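PDB 5IM2: twin-arginine translocation pathway signal from Rhodoferax ferrireducens, which probably serves as the solute-binding component of a TRAP transporter, and was found holding benzoate in its pocket. Local coordinates for residues Q99-A104 against G121-I126; I111-P116 against A164-G169; I180-D185 against A322-E327; L231-V236 against H248-P253. All blocks are in the same frame, centred on the assembly; numbering follows the deposited sequence.

Interaction 1 of 4, residues Q99-A104 against G121-I126; sequences QLYDQA and GRFPRI
The ring of Y101 receives F123 over one face: CZ of F123 sits 3.6 Å above the plane of the Y101 ring, over its centre. The two planes are 67° apart and the centroids 4.9 Å, so the pair is an edge-to-face, T-shaped contact in which F123 supplies the edge and Y101 the face. F123 CZ comes within 3.7 Å of both Y101 CD2 and Y101 CE2, as expected where an aromatic edge meets a ring face. Y101 leaves its helix with CG anti to the backbone N (chi1 -172°), which carries the ring out toward the loop 121-126. Both rings are buried. Beside them runs a salt bridge: R122 grips D102 end-on, NH2 donating to OD1 at 2.8 Å and NH1 donating to OD2 at 3.2 Å. Each carboxylate oxygen is met on its syn side, and the carboxylate and guanidinium planes are nearly parallel, 16° apart, which suits a two-nitrogen grip, though both nitrogens stand somewhat out of the carboxylate plane. In the family 7 solute-binding fold this joins helix 100-106, which leads into strand 111-114 of the five-stranded sheet, to the loop that follows that strand. R122 bends at chi2, and its CG lies 3.3 Å above the centre of the F123 ring, so the aliphatic part of the arginine covers F123 before its head turns to D102. NH2 of R122 also reaches the rim of the Y101 ring near its plane, 3.6 Å from CD2 of Y101. Beyond the contact, the hydroxyl of Y101 bonds to D159 and T160, and F123 stacks on F157.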
# COMPACT_ATOMS: atom_id res chain seq x y z
N GLN A 99 -5.36 -13.56 3.21
CA GLN A 99 -6.13 -14.04 4.36
C GLN A 99 -5.92 -13.24 5.64
O GLN A 99 -6.63 -13.48 6.62
CB GLN A 99 -5.81 -15.52 4.59
CG GLN A 99 -6.34 -16.45 3.44
CD GLN A 99 -5.54 -17.76 3.27
OE1 GLN A 99 -4.81 -18.19 4.16
NE2 GLN A 99 -5.69 -18.40 2.10
N LEU A 100 -4.99 -12.27 5.66
CA LEU A 100 -4.67 -11.54 6.90
C LEU A 100 -5.90 -10.87 7.47
O LEU A 100 -6.20 -11.01 8.67
CB LEU A 100 -3.57 -10.52 6.65
CG LEU A 100 -2.16 -11.11 6.63
CD1 LEU A 100 -1.19 -10.12 6.01
CD2 LEU A 100 -1.65 -11.57 8.01
N TYR A 101 -6.65 -10.14 6.64
CA TYR A 101 -7.79 -9.39 7.15
C TYR A 101 -8.77 -10.31 7.88
O TYR A 101 -9.15 -10.03 9.02
CB TYR A 101 -8.48 -8.62 6.02
CG TYR A 101 -9.53 -7.68 6.51
CD1 TYR A 101 -9.20 -6.38 6.91
CD2 TYR A 101 -10.86 -8.09 6.63
CE1 TYR A 101 -10.17 -5.53 7.39
CE2 TYR A 101 -11.83 -7.24 7.10
CZ TYR A 101 -11.48 -5.96 7.48
OH TYR A 101 -12.48 -5.13 7.96
N ASP A 102 -9.13 -11.44 7.27
CA ASP A 102 -10.06 -12.38 7.90
C ASP A 102 -9.49 -13.02 9.16
O ASP A 102 -10.26 -13.41 10.05
CB ASP A 102 -10.49 -13.44 6.89
CG ASP A 102 -11.51 -12.91 5.92
OD1 ASP A 102 -12.37 -12.13 6.38
OD2 ASP A 102 -11.42 -13.21 4.71
N GLN A 103 -8.16 -13.15 9.26
CA GLN A 103 -7.58 -13.68 10.50
C GLN A 103 -7.83 -12.73 11.67
O GLN A 103 -8.08 -13.19 12.79
CB GLN A 103 -6.09 -13.93 10.35
CG GLN A 103 -5.72 -15.11 9.48
CD GLN A 103 -4.23 -15.21 9.19
OE1 GLN A 103 -3.43 -14.36 9.61
NE2 GLN A 103 -3.85 -16.25 8.45
N ALA A 104 -7.72 -11.42 11.43
CA ALA A 104 -8.05 -10.46 12.48
C ALA A 104 -9.54 -10.47 12.75
O ALA A 104 -9.98 -10.57 13.90
CB ALA A 104 -7.59 -9.04 12.11
N GLY A 121 -11.87 -7.32 -5.07
CA GLY A 121 -13.20 -6.72 -4.98
C GLY A 121 -13.90 -6.75 -3.63
O GLY A 121 -15.09 -6.45 -3.55
N ARG A 122 -13.19 -7.08 -2.55
CA ARG A 122 -13.77 -7.05 -1.20
C ARG A 122 -13.91 -5.62 -0.67
O ARG A 122 -14.87 -5.32 0.06
CB ARG A 122 -12.90 -7.85 -0.24
CG ARG A 122 -13.27 -7.79 1.22
CD ARG A 122 -14.25 -8.87 1.64
NE ARG A 122 -14.24 -9.02 3.09
CZ ARG A 122 -13.45 -9.87 3.77
NH1 ARG A 122 -12.59 -10.68 3.15
NH2 ARG A 122 -13.54 -9.91 5.10
N PHE A 123 -12.98 -4.74 -0.99
CA PHE A 123 -12.93 -3.38 -0.45
C PHE A 123 -12.92 -2.38 -1.61
O PHE A 123 -11.91 -1.73 -1.89
CB PHE A 123 -11.73 -3.18 0.48
CG PHE A 123 -11.63 -4.20 1.54
CD1 PHE A 123 -12.51 -4.17 2.63
CD2 PHE A 123 -10.69 -5.22 1.47
CE1 PHE A 123 -12.43 -5.13 3.64
CE2 PHE A 123 -10.60 -6.17 2.47
CZ PHE A 123 -11.47 -6.12 3.57
N PRO A 124 -14.05 -2.24 -2.31
CA PRO A 124 -14.04 -1.45 -3.54
C PRO A 124 -13.84 0.03 -3.34
O PRO A 124 -13.22 0.67 -4.19
CB PRO A 124 -15.40 -1.75 -4.16
CG PRO A 124 -16.27 -2.15 -3.02
CD PRO A 124 -15.35 -2.88 -2.08
N ARG A 125 -14.35 0.62 -2.26
CA ARG A 125 -14.32 2.09 -2.21
C ARG A 125 -12.94 2.66 -1.86
O ARG A 125 -12.60 3.77 -2.30
CB ARG A 125 -15.36 2.59 -1.22
CG ARG A 125 -16.77 2.44 -1.70
CD ARG A 125 -17.76 2.64 -0.60
NE ARG A 125 -17.86 1.45 0.22
CZ ARG A 125 -18.78 1.26 1.16
NH1 ARG A 125 -19.68 2.20 1.43
NH2 ARG A 125 -18.78 0.13 1.84
N ILE A 126 -12.12 1.94 -1.08
CA ILE A 126 -10.81 2.47 -0.73
C ILE A 126 -9.89 2.51 -1.95
O ILE A 126 -8.87 3.21 -1.95
CB ILE A 126 -10.19 1.65 0.41
CG1 ILE A 126 -9.00 2.41 0.97
CG2 ILE A 126 -9.78 0.27 -0.04
CD1 ILE A 126 -8.26 1.66 2.10

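Interaction 2 of 4, residues I111-P116 against A164-G169. With BEZ (benzoic acid), chain B.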
# COMPACT_ATOMS: atom_id res chain seq x y z
N ILE A 111 -4.22 -8.23 15.59
CA ILE A 111 -3.93 -7.08 14.73
C ILE A 111 -3.19 -7.56 13.50
O ILE A 111 -2.26 -8.37 13.58
CB ILE A 111 -3.09 -6.01 15.47
CG1 ILE A 111 -3.85 -5.47 16.67
CG2 ILE A 111 -2.70 -4.90 14.51
CD1 ILE A 111 -2.95 -4.66 17.60
N ILE A 112 -3.61 -7.06 12.33
CA ILE A 112 -2.94 -7.33 11.07
C ILE A 112 -2.65 -6.01 10.34
O ILE A 112 -3.29 -4.98 10.58
CB ILE A 112 -3.75 -8.31 10.17
CG1 ILE A 112 -5.12 -7.76 9.79
CG2 ILE A 112 -3.92 -9.60 10.92
CD1 ILE A 112 -5.16 -7.00 8.51
N TRP A 113 -1.65 -6.06 9.45
CA TRP A 113 -1.35 -5.00 8.50
C TRP A 113 -1.30 -5.65 7.12
O TRP A 113 -0.51 -6.59 6.92
CB TRP A 113 -0.03 -4.30 8.83
CG TRP A 113 0.38 -3.13 7.99
CD1 TRP A 113 0.05 -1.81 8.20
CD2 TRP A 113 1.26 -3.14 6.87
NE1 TRP A 113 0.66 -1.02 7.25
CE2 TRP A 113 1.43 -1.80 6.44
CE3 TRP A 113 1.93 -4.16 6.18
CZ2 TRP A 113 2.21 -1.45 5.35
CZ3 TRP A 113 2.71 -3.81 5.10
CH2 TRP A 113 2.86 -2.47 4.71
N THR A 114 -2.17 -5.21 6.23
CA THR A 114 -2.31 -5.84 4.92
C THR A 114 -2.69 -4.81 3.87
O THR A 114 -3.03 -3.67 4.18
CB THR A 114 -3.34 -6.99 4.96
OG1 THR A 114 -3.17 -7.84 3.82
CG2 THR A 114 -4.79 -6.43 4.99
N ILE A 115 -2.63 -5.24 2.61
CA ILE A 115 -3.21 -4.50 1.49
C ILE A 115 -4.64 -4.99 1.27
O ILE A 115 -4.82 -6.18 0.94
CB ILE A 115 -2.36 -4.68 0.22
CG1 ILE A 115 -0.98 -4.02 0.42
CG2 ILE A 115 -3.06 -4.12 -1.01
CD1 ILE A 115 -0.02 -4.03 -0.78
N PRO A 116 -5.67 -4.14 1.45
CA PRO A 116 -7.05 -4.58 1.18
C PRO A 116 -7.23 -5.25 -0.17
O PRO A 116 -7.88 -6.29 -0.23
CB PRO A 116 -7.86 -3.28 1.30
CG PRO A 116 -7.03 -2.44 2.28
CD PRO A 116 -5.62 -2.74 1.91
N ALA A 164 -5.61 2.27 11.55
CA ALA A 164 -4.93 3.19 10.64
C ALA A 164 -5.13 2.73 9.21
O ALA A 164 -5.40 1.54 8.95
CB ALA A 164 -3.44 3.32 10.97
N LEU A 165 -4.99 3.70 8.29
CA LEU A 165 -5.10 3.54 6.84
C LEU A 165 -4.00 4.37 6.20
O LEU A 165 -3.79 5.51 6.62
CB LEU A 165 -6.47 4.01 6.32
CG LEU A 165 -7.63 3.14 6.73
CD1 LEU A 165 -8.90 3.99 6.70
CD2 LEU A 165 -7.74 1.92 5.79
N GLN A 166 -3.31 3.84 5.18
CA GLN A 166 -2.18 4.57 4.61
C GLN A 166 -1.83 4.03 3.23
O GLN A 166 -2.39 3.03 2.76
CB GLN A 166 -0.98 4.53 5.56
CG GLN A 166 -0.65 3.15 6.13
CD GLN A 166 0.71 2.60 5.75
OE1 GLN A 166 1.20 1.69 6.38
NE2 GLN A 166 1.30 3.11 4.71
N VAL A 167 -0.97 4.79 2.55
CA VAL A 167 -0.46 4.46 1.23
C VAL A 167 1.07 4.45 1.30
O VAL A 167 1.66 4.91 2.28
CB VAL A 167 -0.95 5.42 0.14
CG1 VAL A 167 -2.47 5.43 0.12
CG2 VAL A 167 -0.35 6.83 0.36
N HIS A 168 1.70 3.90 0.26
CA HIS A 168 3.15 3.96 0.14
C HIS A 168 3.61 5.08 -0.82
O HIS A 168 2.82 5.87 -1.32
CB HIS A 168 3.72 2.57 -0.21
CG HIS A 168 3.30 1.97 -1.54
ND1 HIS A 168 3.47 2.61 -2.75
CD2 HIS A 168 2.80 0.74 -1.83
CE1 HIS A 168 3.04 1.82 -3.73
NE2 HIS A 168 2.66 0.67 -3.20
N GLY A 169 4.94 5.18 -1.02
CA GLY A 169 5.50 6.16 -1.91
C GLY A 169 5.18 5.86 -3.37
O GLY A 169 4.54 4.86 -3.70
C BEZ B . 3.19 -4.47 -2.68
O1 BEZ B . 3.31 -3.89 -3.80
O2 BEZ B . 2.56 -5.55 -2.61
C1 BEZ B . 3.83 -3.87 -1.46
C2 BEZ B . 3.67 -4.50 -0.23
C3 BEZ B . 4.30 -3.94 0.89
C4 BEZ B . 5.04 -2.78 0.76
C5 BEZ B . 5.17 -2.15 -0.47
C6 BEZ B . 4.55 -2.70 -1.59
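Next to the benzoate pocket of this solute-binding protein, two strands of the five-stranded sheet that are not adjacent are joined by one side-chain hydrogen bond, from the indole of W113 to the amide of Q166. W113 NE1 donates to Q166 OE1 at 2.9 Å with an N-H...O angle of 148°. The oxygen lies in the indole plane, whereas the donor is tilted 31° from the carbonyl plane of Q166. The tryptophan swings CG anti to its own backbone N (chi1 -177°), and the glutamine chain, bent at chi2, brings its amide to the edge of the ring. The other end of that amide is held too: NE2 of Q166 bonds to Q299, a pocket residue, and weakly to O of V167, so both ends of the group have partners. A leucine in place of W113 would remove the indole N-H and probably leave Q166 OE1 without this donor, with the amide less firmly fixed beside the pocket. Further along the same two segments the ligand is reached directly. I115 CD1 lies 3.5 Å from benzoate O2, and H168 CD2 lies 3.9 Å from benzoate C6, while H168 ND1 is tied to O of G169 at 2.7 Å, in the carbonyl plane and on a lone pair, which should limit the imidazole's rotation. Strand 262-267 runs between strands 111-114 and 161-167; its F263 stacks on W113, helix 289-301 packs against A164 and Q166 through L295, and helix 138-152 touches L165 and V167.

Interaction 3 of 4, residues I180-D185 against A322-E327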
# COMPACT_ATOMS: atom_id res chain seq x y z
N ILE A 180 12.17 0.91 -19.46
CA ILE A 180 10.87 1.52 -19.72
C ILE A 180 11.07 3.02 -19.83
O ILE A 180 11.17 3.73 -18.82
CB ILE A 180 9.85 1.18 -18.62
CG1 ILE A 180 9.75 -0.34 -18.39
CG2 ILE A 180 8.50 1.78 -18.95
CD1 ILE A 180 9.47 -1.13 -19.62
N LYS A 181 11.16 3.54 -21.05
CA LYS A 181 11.21 4.99 -21.24
C LYS A 181 9.86 5.57 -21.61
O LYS A 181 9.53 6.68 -21.18
CB LYS A 181 12.23 5.35 -22.32
CG LYS A 181 13.66 5.42 -21.82
CD LYS A 181 14.55 5.91 -22.94
CE LYS A 181 15.83 6.53 -22.43
NZ LYS A 181 16.46 7.32 -23.51
N THR A 182 9.08 4.85 -22.41
CA THR A 182 7.73 5.24 -22.79
C THR A 182 6.77 4.08 -22.56
O THR A 182 7.18 2.93 -22.38
CB THR A 182 7.66 5.65 -24.27
OG1 THR A 182 7.94 4.51 -25.08
CG2 THR A 182 8.69 6.72 -24.59
N ALA A 183 5.47 4.38 -22.62
CA ALA A 183 4.47 3.34 -22.42
C ALA A 183 4.58 2.20 -23.43
O ALA A 183 4.30 1.05 -23.09
CB ALA A 183 3.06 3.93 -22.47
N ALA A 184 4.98 2.49 -24.67
CA ALA A 184 5.16 1.42 -25.65
C ALA A 184 6.18 0.38 -25.21
O ALA A 184 6.13 -0.76 -25.68
CB ALA A 184 5.60 1.98 -26.99
N ASP A 185 7.10 0.73 -24.32
CA ASP A 185 8.09 -0.22 -23.87
C ASP A 185 7.49 -1.30 -22.98
O ASP A 185 8.12 -2.33 -22.74
CB ASP A 185 9.23 0.52 -23.14
CG ASP A 185 10.10 1.35 -24.11
OD1 ASP A 185 10.30 0.91 -25.26
OD2 ASP A 185 10.62 2.43 -23.72
N ALA A 322 8.10 14.72 -16.86
CA ALA A 322 6.69 15.09 -16.72
C ALA A 322 5.96 15.05 -18.06
O ALA A 322 4.77 14.72 -18.10
CB ALA A 322 6.59 16.50 -16.13
N LEU A 323 6.66 15.41 -19.14
CA LEU A 323 6.06 15.45 -20.48
C LEU A 323 5.66 14.06 -20.95
O LEU A 323 4.57 13.87 -21.50
CB LEU A 323 7.04 16.07 -21.48
CG LEU A 323 6.49 16.29 -22.89
CD1 LEU A 323 5.44 17.41 -22.90
CD2 LEU A 323 7.64 16.60 -23.84
N GLU A 324 6.54 13.07 -20.77
CA GLU A 324 6.16 11.69 -21.07
C GLU A 324 5.14 11.16 -20.07
O GLU A 324 4.27 10.36 -20.43
CB GLU A 324 7.40 10.80 -21.08
CG GLU A 324 7.09 9.30 -21.28
CD GLU A 324 6.42 8.97 -22.61
OE1 GLU A 324 6.51 9.78 -23.55
OE2 GLU A 324 5.79 7.89 -22.71
N ALA A 325 5.24 11.58 -18.81
CA ALA A 325 4.23 11.18 -17.85
C ALA A 325 2.84 11.49 -18.39
O ALA A 325 1.91 10.73 -18.15
CB ALA A 325 4.47 11.88 -16.52
N GLN A 326 2.71 12.56 -19.17
CA GLN A 326 1.40 12.91 -19.72
C GLN A 326 0.87 11.84 -20.66
O GLN A 326 -0.34 11.62 -20.73
CB GLN A 326 1.46 14.26 -20.44
CG GLN A 326 1.41 15.45 -19.49
CD GLN A 326 0.08 15.54 -18.76
OE1 GLN A 326 0.04 15.65 -17.53
NE2 GLN A 326 -1.02 15.51 -19.50
N GLU A 327 1.77 11.12 -21.34
CA GLU A 327 1.32 10.01 -22.19
C GLU A 327 0.84 8.83 -21.37
O GLU A 327 -0.12 8.15 -21.75
CB GLU A 327 2.46 9.61 -23.14
CG GLU A 327 2.80 10.69 -24.16
CD GLU A 327 1.59 11.14 -25.00
OE1 GLU A 327 0.98 10.29 -25.69
OE2 GLU A 327 1.25 12.34 -24.96
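E324, T182 and A183 carry most of this contact, in which the first turn of helix 322-332 lies against the loop between strands 171-175 and 190-193, at the outer part of the lobe of the solute-binding fold built on the six-stranded sheet. E324 has the largest share. Its CG is anti to the backbone N (chi1 175°), and a bend at chi2 (62°) brings the carboxylate to the T182 backbone. OE2 of E324 approaches CA of T182 at 3.3 Å and CB of T182 at the same distance, and CG2 of T182 follows at 3.6 Å from OE2, so one carboxylate oxygen lies against the carbon side of the threonine. The two side chains cross at about a right angle. A183 N is 3.5 Å from OE2 of E324, a near approach that does not count as a hydrogen bond, so the contact rests on van der Waals touches. An alanine at position E324 would lose the carboxylate and the chain carbons beyond CB, which would probably open a gap beside T182 and A183. The loop is shaped from within. OD2 of D185 accepts from two backbone nitrogens, K181 N at 2.9 Å on its anti lone pair and T182 N from above the carboxylate plane, while D185 N returns to O of T182 as the chain enters the 3-10 segment 183-185. Behind the contact, I180 packs on F173 and T175 of strand 171-175, and E327 pairs with R330 along its own helix. Closer to the helix, CG of E324 lies 3.6 Å from O of K181.

Interaction 4 of 4, residues L231-V236 against H248-P253. With BEZ (benzoic acid), chain B.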
# COMPACT_ATOMS: atom_id res chain seq x y z
N LEU A 231 6.50 -1.74 -7.88
CA LEU A 231 6.72 -1.64 -6.44
C LEU A 231 7.21 -0.24 -6.14
O LEU A 231 7.94 0.33 -6.96
CB LEU A 231 7.80 -2.60 -5.93
CG LEU A 231 7.59 -4.09 -6.07
CD1 LEU A 231 8.90 -4.86 -5.91
CD2 LEU A 231 6.58 -4.48 -5.03
N PRO A 232 6.94 0.29 -4.95
CA PRO A 232 7.70 1.47 -4.51
C PRO A 232 9.14 1.08 -4.17
O PRO A 232 9.45 -0.08 -3.93
CB PRO A 232 6.94 1.93 -3.27
CG PRO A 232 6.46 0.64 -2.68
CD PRO A 232 6.08 -0.22 -3.87
N TRP A 233 10.00 2.10 -4.08
CA TRP A 233 11.42 1.88 -3.84
C TRP A 233 11.67 1.25 -2.48
O TRP A 233 12.59 0.43 -2.35
CB TRP A 233 12.19 3.21 -3.91
CG TRP A 233 12.72 3.56 -5.27
CD1 TRP A 233 12.45 4.69 -5.98
CD2 TRP A 233 13.61 2.78 -6.08
NE1 TRP A 233 13.11 4.67 -7.19
CE2 TRP A 233 13.83 3.51 -7.28
CE3 TRP A 233 14.23 1.55 -5.92
CZ2 TRP A 233 14.67 3.04 -8.29
CZ3 TRP A 233 15.06 1.08 -6.93
CH2 TRP A 233 15.27 1.84 -8.10
N GLU A 234 10.88 1.60 -1.47
CA GLU A 234 11.26 1.29 -0.10
C GLU A 234 11.30 -0.22 0.15
O GLU A 234 12.12 -0.69 0.95
CB GLU A 234 10.32 2.00 0.89
CG GLU A 234 8.89 1.56 0.85
CD GLU A 234 8.56 0.33 1.71
OE1 GLU A 234 9.34 -0.02 2.64
OE2 GLU A 234 7.50 -0.27 1.41
N VAL A 235 10.44 -0.98 -0.54
CA VAL A 235 10.29 -2.41 -0.26
C VAL A 235 11.26 -3.25 -1.05
O VAL A 235 11.46 -4.43 -0.73
CB VAL A 235 8.84 -2.86 -0.53
CG1 VAL A 235 8.53 -2.91 -2.02
CG2 VAL A 235 8.55 -4.19 0.17
N VAL A 236 11.92 -2.66 -2.05
CA VAL A 236 12.66 -3.45 -3.03
C VAL A 236 13.74 -4.29 -2.36
O VAL A 236 13.85 -5.49 -2.68
CB VAL A 236 13.22 -2.51 -4.11
CG1 VAL A 236 14.45 -3.09 -4.86
CG2 VAL A 236 12.14 -2.12 -5.06
N HIS A 248 15.19 0.16 -13.68
CA HIS A 248 14.20 0.78 -12.82
C HIS A 248 13.77 2.10 -13.44
O HIS A 248 14.63 2.94 -13.75
CB HIS A 248 14.79 1.00 -11.43
CG HIS A 248 15.49 -0.21 -10.89
ND1 HIS A 248 14.85 -1.15 -10.10
CD2 HIS A 248 16.75 -0.67 -11.07
CE1 HIS A 248 15.70 -2.13 -9.82
NE2 HIS A 248 16.86 -1.85 -10.38
N SER A 249 12.47 2.29 -13.61
CA SER A 249 11.94 3.54 -14.12
C SER A 249 11.01 4.13 -13.07
O SER A 249 9.95 3.57 -12.77
CB SER A 249 11.21 3.31 -15.45
OG SER A 249 12.19 3.19 -16.46
N GLU A 250 11.42 5.27 -12.51
CA GLU A 250 10.59 6.06 -11.62
C GLU A 250 10.00 7.23 -12.41
O GLU A 250 10.34 7.47 -13.57
CB GLU A 250 11.42 6.55 -10.42
CG GLU A 250 12.57 7.45 -10.84
CD GLU A 250 13.66 7.66 -9.77
OE1 GLU A 250 13.63 7.02 -8.69
OE2 GLU A 250 14.56 8.49 -10.02
N PHE A 251 9.06 7.93 -11.79
CA PHE A 251 8.44 9.11 -12.38
C PHE A 251 8.97 10.36 -11.70
O PHE A 251 8.95 10.45 -10.47
CB PHE A 251 6.92 9.03 -12.23
CG PHE A 251 6.29 8.11 -13.21
CD1 PHE A 251 6.32 6.75 -13.01
CD2 PHE A 251 5.74 8.59 -14.38
CE1 PHE A 251 5.77 5.88 -13.95
CE2 PHE A 251 5.17 7.73 -15.31
CZ PHE A 251 5.20 6.40 -15.11
N ASP A 252 9.45 11.31 -12.49
CA ASP A 252 9.85 12.58 -11.90
C ASP A 252 8.67 13.16 -11.12
O ASP A 252 7.54 13.16 -11.62
CB ASP A 252 10.31 13.57 -12.97
CG ASP A 252 10.98 14.80 -12.38
OD1 ASP A 252 12.21 14.75 -12.15
OD2 ASP A 252 10.29 15.81 -12.13
N PRO A 253 8.89 13.66 -9.90
CA PRO A 253 7.76 14.18 -9.11
C PRO A 253 6.92 15.22 -9.83
O PRO A 253 5.71 15.32 -9.56
CB PRO A 253 8.45 14.80 -7.88
CG PRO A 253 9.79 14.21 -7.85
CD PRO A 253 10.18 13.92 -9.26
C BEZ B . 3.19 -4.47 -2.68
O1 BEZ B . 3.31 -3.89 -3.80
O2 BEZ B . 2.56 -5.55 -2.61
C1 BEZ B . 3.83 -3.87 -1.46
C2 BEZ B . 3.67 -4.50 -0.23
C3 BEZ B . 4.30 -3.94 0.89
C4 BEZ B . 5.04 -2.78 0.76
C5 BEZ B . 5.17 -2.15 -0.47
C6 BEZ B . 4.55 -2.70 -1.59
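A chi1 of -90° sets the indole of W233 reaching across to strand 247-251, while E250, with CG between its backbone N and carbonyl carbon (chi1 62°), extends its chain to bring the carboxylate to the indole N-H. There W233 NE1 donates to E250 OE1 at 2.8 Å, with the oxygen tilted from the ring plane and approached nearly along its C-O axis. The carboxylate and indole planes stand 86° apart. OE1 has a second partner in R307, a salt bridge that would be expected to favour the charged carboxylate. Farther along the same indole, H248 meets the six-membered ring: CB of H248 is 3.5 Å from CH2 of W233, and CG of H248 is equally close to CH2. The ring centroids are 5.1 Å apart, and the ring planes meet obliquely. The imidazole is held by ND1 to H174 and NE2 to N315, which should limit its rotation against the indole. The neighbours of W233 in the chain line the benzoate pocket, so the tryptophan ties that lining to the sheet behind it. L231 CD2 is 3.5 Å from benzoate O1, P232 CD is 3.7 Å from benzoate C6, and V235 CB is 3.7 Å from benzoate C5. E234, with OE2 at 3.5 Å from benzoate C5, bonds to Q299 and N62. Strand 171-175 lies between strands 228-232 and 247-251 in the six-stranded sheet, its V172 touching W233 and E250, and helix 303-312 covers W233 through D303, R307 and A310.

Interactions 2 and 4 both touch the benzoate, whose hydrogen bonds come from R192 and Y118; their centres are 18 Å apart, and they meet where ND1 of H168 packs 3.6 Å from CB of P232. Interaction 1 lies beside interaction 2, centres 11 Å apart, with CD2 of F123 3.4 Å from CB of P116, yet the side chain of F123 remains about 14 Å from the ligand. Interaction 3 touches interaction 4 through O of I180 and OG of S249, 2.6 Å apart and probably hydrogen-bonded, with centres 15 Å apart. Interactions 1 and 3 lie on opposite sides of the chain's centre, their centres 33 Å apart.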